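Local coordinates for RNA 2'-o-ribose methyltransferase (Thermus thermophilus, PDB 1IPA), which is probably an RNA 2'-O-ribose methyltransferase of the SPOUT class, with an active site built around a deep trefoil knot, at residues A199-A204 and V233-Q238; V191-H196 and V210-G215; A204-P209 and Y255-Q260. All blocks are in the same frame, centred on the assembly; numbering follows the deposited sequence.

In the fold
The three interactions lie on the same side of the chain's centre, in the methyltransferase part of the chain, and all involve the chain around strands 190-193 and 210-214. Interaction 2 pairs these two parallel strands; interactions 1 and 3 hold the helix-free connection between them, first to the end of strand 231-233 and the loop after it, then to helix 246-261. Their centres are about 10 Å apart for 1 and 2 and about 13 Å for the other pairs. A204 belongs to both 1 and 3. V233 of interaction 1 continues the sheet, its N lying 2.8 Å from A192 O in a probable hydrogen bond. The enzyme's active-site architecture is a deep trefoil knot.

Interaction 1 of 3, residues A199-A204 and V233-Q238; sequences ALYWEA and VRIPMQ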
# COMPACT_ATOMS: atom_id res chain seq x y z
N ALA A 199 15.83 -9.36 -22.94
CA ALA A 199 14.42 -9.54 -23.27
C ALA A 199 13.55 -8.41 -22.73
O ALA A 199 13.74 -7.94 -21.61
CB ALA A 199 13.93 -10.88 -22.73
N LEU A 200 12.61 -7.97 -23.56
CA LEU A 200 11.68 -6.93 -23.19
C LEU A 200 10.64 -7.64 -22.32
O LEU A 200 10.40 -8.84 -22.49
CB LEU A 200 11.02 -6.35 -24.43
CG LEU A 200 11.85 -5.32 -25.22
CD1 LEU A 200 11.13 -4.95 -26.50
CD2 LEU A 200 12.06 -4.09 -24.35
N TYR A 201 10.02 -6.90 -21.40
CA TYR A 201 9.04 -7.50 -20.51
C TYR A 201 7.85 -8.12 -21.23
O TYR A 201 7.25 -9.07 -20.72
CB TYR A 201 8.59 -6.48 -19.45
CG TYR A 201 7.63 -5.40 -19.90
CD1 TYR A 201 6.28 -5.48 -19.57
CD2 TYR A 201 8.07 -4.28 -20.61
CE1 TYR A 201 5.38 -4.48 -19.94
CE2 TYR A 201 7.18 -3.27 -20.98
CZ TYR A 201 5.84 -3.38 -20.64
OH TYR A 201 4.95 -2.39 -20.98
N TRP A 202 7.51 -7.62 -22.41
CA TRP A 202 6.38 -8.16 -23.18
C TRP A 202 6.62 -9.58 -23.66
O TRP A 202 5.68 -10.29 -23.98
CB TRP A 202 6.10 -7.34 -24.43
CG TRP A 202 5.66 -5.96 -24.17
CD1 TRP A 202 4.51 -5.56 -23.57
CD2 TRP A 202 6.36 -4.77 -24.54
NE1 TRP A 202 4.44 -4.19 -23.54
CE2 TRP A 202 5.57 -3.68 -24.12
CE3 TRP A 202 7.58 -4.52 -25.18
CZ2 TRP A 202 5.96 -2.35 -24.32
CZ3 TRP A 202 7.97 -3.20 -25.38
CH2 TRP A 202 7.15 -2.13 -24.95
N GLU A 203 7.89 -9.97 -23.72
CA GLU A 203 8.26 -11.30 -24.21
C GLU A 203 8.24 -12.39 -23.16
O GLU A 203 8.26 -13.58 -23.50
CB GLU A 203 9.63 -11.24 -24.87
CG GLU A 203 9.73 -10.16 -25.92
CD GLU A 203 11.06 -10.14 -26.61
OE1 GLU A 203 11.36 -11.13 -27.32
OE2 GLU A 203 11.81 -9.15 -26.45
N ALA A 204 8.21 -12.00 -21.89
CA ALA A 204 8.18 -12.99 -20.83
C ALA A 204 6.79 -13.62 -20.81
O ALA A 204 5.83 -13.03 -21.29
CB ALA A 204 8.46 -12.33 -19.50
N VAL A 233 13.96 -9.61 -17.34
CA VAL A 233 13.30 -8.77 -18.31
C VAL A 233 13.48 -7.26 -18.05
O VAL A 233 13.80 -6.84 -16.94
CB VAL A 233 11.80 -9.19 -18.32
CG1 VAL A 233 10.93 -8.07 -17.77
CG2 VAL A 233 11.40 -9.65 -19.69
N ARG A 234 13.26 -6.45 -19.08
CA ARG A 234 13.40 -5.01 -18.89
C ARG A 234 12.25 -4.21 -19.47
O ARG A 234 11.54 -4.65 -20.38
CB ARG A 234 14.72 -4.50 -19.49
CG ARG A 234 14.70 -4.29 -20.99
CD ARG A 234 15.97 -3.60 -21.45
NE ARG A 234 15.80 -3.09 -22.80
CZ ARG A 234 15.74 -3.87 -23.88
NH1 ARG A 234 15.86 -5.18 -23.75
NH2 ARG A 234 15.53 -3.33 -25.07
N ILE A 235 12.07 -3.02 -18.91
CA ILE A 235 11.04 -2.08 -19.34
C ILE A 235 11.79 -1.07 -20.19
O ILE A 235 12.56 -0.26 -19.68
CB ILE A 235 10.37 -1.40 -18.13
CG1 ILE A 235 9.55 -2.43 -17.35
CG2 ILE A 235 9.49 -0.25 -18.60
CD1 ILE A 235 9.02 -1.94 -16.03
N PRO A 236 11.57 -1.10 -21.50
CA PRO A 236 12.25 -0.18 -22.41
C PRO A 236 12.02 1.28 -22.08
O PRO A 236 10.90 1.68 -21.73
CB PRO A 236 11.69 -0.58 -23.78
CG PRO A 236 10.29 -1.03 -23.44
CD PRO A 236 10.51 -1.85 -22.20
N MET A 237 13.09 2.07 -22.16
CA MET A 237 13.05 3.51 -21.91
C MET A 237 13.36 4.15 -23.26
O MET A 237 14.42 3.93 -23.83
CB MET A 237 14.13 3.92 -20.89
CG MET A 237 14.00 3.34 -19.47
SD MET A 237 12.50 3.80 -18.57
CE MET A 237 11.90 2.27 -18.17
N GLN A 238 12.42 4.94 -23.77
CA GLN A 238 12.57 5.57 -25.08
C GLN A 238 13.10 7.00 -25.14
O GLN A 238 13.31 7.52 -26.24
CB GLN A 238 11.23 5.52 -25.81
CG GLN A 238 10.80 4.11 -26.17
CD GLN A 238 11.33 3.69 -27.52
OE1 GLN A 238 11.02 4.30 -28.53
NE2 GLN A 238 12.13 2.64 -27.55
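L200 and R234 face each other in a single beta bridge made by two backbone hydrogen bonds. R234 N donates to A199 O at 3.0 Å and Y201 N to R234 O at 2.9 Å, both noticeably bent at the hydrogen. The CA-H of V233 adds a weaker contact to A199 O.

Apolar packing surrounds the bridge. V233 sets CG1 3.3 Å from Y201 CB, while V233 CG2 is pressed against L200 O at 3.1 Å, with the methyls of A199 and A204 farther off. The V233 chi1 of 113° is far from a staggered value, so this tight spot may be strained or the rotamer loosely defined. Three side chains meet the P236 ring: L200 CD2 comes to 3.5 Å from P236 CD, the same CD lies at the edge of the Y201 ring, and W202 CH2 is 3.7 Å from P236 CG. Within the turn, W202 CD1 sits over one face of the tyrosine ring. Y201 reaches P236 because its CG is placed between backbone N and carbonyl carbon (chi1 76°).

Charged groups lie to the side. L200 CD2 lies over one face of the R234 guanidinium, displaced toward its rim, 3.6 Å above the plane, and NH1 of that arginine bonds to A197 O. E203 folds back so that OE2 accepts from L200 N at 3.2 Å, from above the carboxylate plane.

The bridge sets the register of the two backbones at L200 and R234, and P236 is packed against L200, Y201 and W202. Two bent backbone bonds thus join the segments, the NH1 bond adds a tie to A197 just ahead of them, and the rest of the contact is largely apolar packing.

Interaction 2 of 3, residues V191-H196 and V210-G215; sequences VATTPH and VAIAVG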
# COMPACT_ATOMS: atom_id res chain seq x y z
N VAL A 191 10.29 -13.83 -12.35
CA VAL A 191 10.72 -12.96 -13.45
C VAL A 191 11.32 -11.72 -12.80
O VAL A 191 10.64 -10.99 -12.08
CB VAL A 191 9.52 -12.54 -14.34
CG1 VAL A 191 9.97 -11.52 -15.40
CG2 VAL A 191 8.90 -13.75 -15.00
N ALA A 192 12.61 -11.48 -13.03
CA ALA A 192 13.26 -10.32 -12.44
C ALA A 192 13.39 -9.18 -13.44
O ALA A 192 13.72 -9.40 -14.60
CB ALA A 192 14.64 -10.71 -11.90
N THR A 193 13.13 -7.96 -12.98
CA THR A 193 13.21 -6.77 -13.81
C THR A 193 14.58 -6.11 -13.63
O THR A 193 15.03 -5.88 -12.51
CB THR A 193 12.10 -5.76 -13.43
OG1 THR A 193 10.82 -6.40 -13.48
CG2 THR A 193 12.09 -4.57 -14.39
N THR A 194 15.24 -5.83 -14.75
CA THR A 194 16.55 -5.18 -14.74
C THR A 194 16.71 -4.38 -16.02
O THR A 194 16.24 -4.80 -17.09
CB THR A 194 17.72 -6.20 -14.67
OG1 THR A 194 17.54 -7.21 -15.66
CG2 THR A 194 17.77 -6.84 -13.31
N PRO A 195 17.39 -3.22 -15.95
CA PRO A 195 17.59 -2.40 -17.15
C PRO A 195 18.57 -3.03 -18.14
O PRO A 195 18.58 -2.68 -19.31
CB PRO A 195 18.10 -1.08 -16.57
CG PRO A 195 18.87 -1.54 -15.36
CD PRO A 195 17.93 -2.55 -14.75
N HIS A 196 19.39 -3.98 -17.68
CA HIS A 196 20.34 -4.60 -18.60
C HIS A 196 19.93 -5.96 -19.15
O HIS A 196 20.75 -6.65 -19.75
CB HIS A 196 21.73 -4.67 -17.97
CG HIS A 196 21.77 -5.29 -16.61
ND1 HIS A 196 21.58 -6.63 -16.39
CD2 HIS A 196 22.00 -4.74 -15.39
CE1 HIS A 196 21.70 -6.89 -15.10
NE2 HIS A 196 21.96 -5.76 -14.47
N VAL A 210 2.82 -16.91 -10.98
CA VAL A 210 4.13 -16.28 -11.20
C VAL A 210 4.44 -15.10 -10.27
O VAL A 210 3.55 -14.41 -9.81
CB VAL A 210 4.22 -15.79 -12.67
CG1 VAL A 210 3.21 -14.67 -12.88
CG2 VAL A 210 5.63 -15.34 -13.00
N ALA A 211 5.73 -14.88 -10.01
CA ALA A 211 6.19 -13.79 -9.15
C ALA A 211 7.08 -12.84 -9.95
O ALA A 211 7.97 -13.28 -10.69
CB ALA A 211 6.96 -14.33 -7.97
N ILE A 212 6.85 -11.54 -9.80
CA ILE A 212 7.63 -10.54 -10.51
C ILE A 212 8.32 -9.60 -9.52
O ILE A 212 7.66 -8.92 -8.73
CB ILE A 212 6.74 -9.70 -11.43
CG1 ILE A 212 5.93 -10.62 -12.35
CG2 ILE A 212 7.60 -8.73 -12.23
CD1 ILE A 212 4.93 -9.89 -13.24
N ALA A 213 9.64 -9.57 -9.59
CA ALA A 213 10.42 -8.73 -8.71
C ALA A 213 10.84 -7.41 -9.36
O ALA A 213 11.11 -7.36 -10.55
CB ALA A 213 11.65 -9.48 -8.24
N VAL A 214 10.88 -6.36 -8.55
CA VAL A 214 11.30 -5.04 -9.00
C VAL A 214 12.15 -4.43 -7.88
O VAL A 214 11.82 -4.59 -6.70
CB VAL A 214 10.09 -4.12 -9.30
CG1 VAL A 214 10.58 -2.74 -9.67
CG2 VAL A 214 9.28 -4.69 -10.44
N GLY A 215 13.24 -3.76 -8.23
CA GLY A 215 14.09 -3.18 -7.22
C GLY A 215 13.82 -1.70 -7.07
O GLY A 215 12.83 -1.20 -7.61
O HOH W 1 14.05 -3.53 -11.24
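T193 approaches A213 O with two donors from opposite faces of the carbonyl plane: its own N at 3.2 Å and its OG1 at 3.1 Å. The hydroxyl can bend back because OG1 stands beside the backbone N, anti to the carbonyl carbon (chi1 -54°). The T193 side chain lies beside that of V214, pointing the same way, with T193 OG1 3.8 Å from V214 CG2.

Toward the beginning of the strands the pairing is more regular. V191 N donates to A211 O at 2.9 Å, nearly straight at the hydrogen, and V191 O accepts from A213 N at 3.0 Å; the CA-H of I212 leans on the same oxygen. V191 and I212 turn their side chains to one face of the sheet, A192 and A213 to the other. On the first face V191 CG2 touches V210 CG2 at 4.1 Å. Past the last direct bond, a water donates to T193 O and accepts from G215 N, bridging the strands as they part.

Farther out, L253 and L254 of helix 246-261 cover the face of I212, and L253 also touches T193 and V214. L221 lies on A192 and A213 across the sheet. A192 bonds on to strand 231-233, and V210 to strand 117-122. Strand 190-193 thus lies between 210-214 and 231-233 in a six-stranded parallel sheet with helix 246-261 on one face, which matches the Rossmann-like, knotted fold of the SPOUT methyltransferases.

Interaction 3 of 3, residues A204-P209 and Y255-Q260; sequences ANLRPP and YEALRQ
The last turns of helix 246-261 hold the loop that enters strand 210-214, with Q260 and L206 as the main partners. The amide of Q260 spans N205 and meets the backbone on both sides of it: OE1 accepts from L206 N at 2.7 Å, and NE2 donates to A204 O at 3.1 Å. The first bond is fairly straight at the hydrogen (161°); the second is more bent, with A204 O lying out of the amide plane.

What orients the amide sits one turn earlier on the helix. NE2 also donates to E256 OE1 at 2.6 Å, and this acceptor lies in the amide plane. E256 is in turn gripped side-on by R259, whose NE reaches OE2 at 2.8 Å while NH2 bonds to OE1 at 3.0 Å. OE1 therefore takes two donors, the arginine on its syn side and the glutamine on its anti side. The bend of E256 at chi2 (61°) brings the carboxylate alongside both neighbours.

Beside this polar row L206 points at the helix. Its CD1 rests 3.6 Å from A257 CA and 3.7 Å from E256 CG, with CB against A257 as well, and its CG passes near the Q260 amide. Y201 and W202, from earlier in the same loop, also touch E256.

Both NE2 bonds and the OE1 bond fix which way the glutamine amide faces. R259 probably offsets part of the carboxylate's charge. E256, held by R259, positions the Q260 amide, which in turn binds A204 O and L206 N.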
# COMPACT_ATOMS: atom_id res chain seq x y z
N ALA A 204 8.21 -12.00 -21.89
CA ALA A 204 8.18 -12.99 -20.83
C ALA A 204 6.79 -13.62 -20.81
O ALA A 204 5.83 -13.03 -21.29
CB ALA A 204 8.46 -12.33 -19.50
N ASN A 205 6.71 -14.82 -20.26
CA ASN A 205 5.46 -15.57 -20.14
C ASN A 205 4.93 -15.36 -18.73
O ASN A 205 5.41 -15.99 -17.79
CB ASN A 205 5.72 -17.06 -20.38
CG ASN A 205 4.52 -17.94 -20.08
OD1 ASN A 205 4.60 -19.16 -20.16
ND2 ASN A 205 3.40 -17.32 -19.73
N LEU A 206 3.93 -14.50 -18.59
CA LEU A 206 3.37 -14.21 -17.28
C LEU A 206 2.15 -15.05 -16.92
O LEU A 206 1.18 -14.54 -16.34
CB LEU A 206 3.06 -12.71 -17.18
CG LEU A 206 4.26 -11.83 -17.58
CD1 LEU A 206 3.91 -10.37 -17.45
CD2 LEU A 206 5.46 -12.16 -16.71
N ARG A 207 2.20 -16.34 -17.25
CA ARG A 207 1.12 -17.27 -16.96
C ARG A 207 0.78 -17.25 -15.47
O ARG A 207 1.67 -17.38 -14.62
CB ARG A 207 1.51 -18.69 -17.39
CG ARG A 207 0.84 -19.80 -16.58
CD ARG A 207 0.82 -21.13 -17.32
NE ARG A 207 -0.10 -21.12 -18.46
CZ ARG A 207 -1.41 -20.88 -18.36
NH1 ARG A 207 -1.96 -20.65 -17.18
NH2 ARG A 207 -2.17 -20.88 -19.45
N PRO A 208 -0.51 -17.13 -15.13
CA PRO A 208 -1.12 -17.06 -13.80
C PRO A 208 -0.28 -17.36 -12.57
O PRO A 208 -0.27 -16.56 -11.64
CB PRO A 208 -2.32 -17.97 -13.94
CG PRO A 208 -2.82 -17.55 -15.28
CD PRO A 208 -1.55 -17.46 -16.13
N PRO A 209 0.41 -18.52 -12.50
CA PRO A 209 1.20 -18.73 -11.28
C PRO A 209 2.58 -18.12 -11.49
O PRO A 209 3.42 -18.75 -12.12
CB PRO A 209 1.27 -20.25 -11.16
CG PRO A 209 0.17 -20.74 -12.07
CD PRO A 209 0.21 -19.78 -13.21
N TYR A 255 0.04 -5.20 -15.44
CA TYR A 255 -1.01 -5.08 -16.44
C TYR A 255 -0.70 -5.94 -17.65
O TYR A 255 -1.61 -6.40 -18.33
CB TYR A 255 -1.23 -3.63 -16.87
CG TYR A 255 -2.32 -2.98 -16.05
CD1 TYR A 255 -2.05 -2.44 -14.79
CD2 TYR A 255 -3.64 -2.98 -16.50
CE1 TYR A 255 -3.07 -1.93 -13.99
CE2 TYR A 255 -4.66 -2.46 -15.71
CZ TYR A 255 -4.37 -1.94 -14.46
OH TYR A 255 -5.38 -1.44 -13.68
N GLU A 256 0.58 -6.16 -17.93
CA GLU A 256 0.98 -7.01 -19.05
C GLU A 256 0.65 -8.45 -18.69
O GLU A 256 0.37 -9.27 -19.57
CB GLU A 256 2.49 -6.88 -19.31
CG GLU A 256 3.08 -8.02 -20.17
CD GLU A 256 2.47 -8.13 -21.58
OE1 GLU A 256 2.75 -9.14 -22.27
OE2 GLU A 256 1.73 -7.22 -22.00
N ALA A 257 0.69 -8.77 -17.40
CA ALA A 257 0.36 -10.12 -16.94
C ALA A 257 -1.14 -10.29 -17.14
O ALA A 257 -1.60 -11.33 -17.60
CB ALA A 257 0.72 -10.28 -15.49
N LEU A 258 -1.90 -9.25 -16.80
CA LEU A 258 -3.34 -9.25 -16.94
C LEU A 258 -3.72 -9.32 -18.42
O LEU A 258 -4.74 -9.91 -18.78
CB LEU A 258 -3.93 -7.98 -16.32
CG LEU A 258 -5.44 -7.76 -16.50
CD1 LEU A 258 -6.21 -8.79 -15.68
CD2 LEU A 258 -5.82 -6.34 -16.06
N ARG A 259 -2.90 -8.72 -19.28
CA ARG A 259 -3.19 -8.73 -20.71
C ARG A 259 -3.01 -10.14 -21.29
O ARG A 259 -3.78 -10.56 -22.15
CB ARG A 259 -2.28 -7.75 -21.46
CG ARG A 259 -2.61 -7.61 -22.95
CD ARG A 259 -1.52 -6.88 -23.72
NE ARG A 259 -0.32 -7.70 -23.81
CZ ARG A 259 -0.16 -8.71 -24.66
NH1 ARG A 259 -1.14 -9.02 -25.50
NH2 ARG A 259 0.95 -9.42 -24.66
N GLN A 260 -1.99 -10.85 -20.81
CA GLN A 260 -1.71 -12.20 -21.28
C GLN A 260 -2.76 -13.18 -20.80
O GLN A 260 -3.09 -14.13 -21.51
CB GLN A 260 -0.32 -12.66 -20.81
CG GLN A 260 0.82 -12.17 -21.69
CD GLN A 260 2.20 -12.48 -21.13
OE1 GLN A 260 2.46 -13.59 -20.67
NE2 GLN A 260 3.09 -11.50 -21.19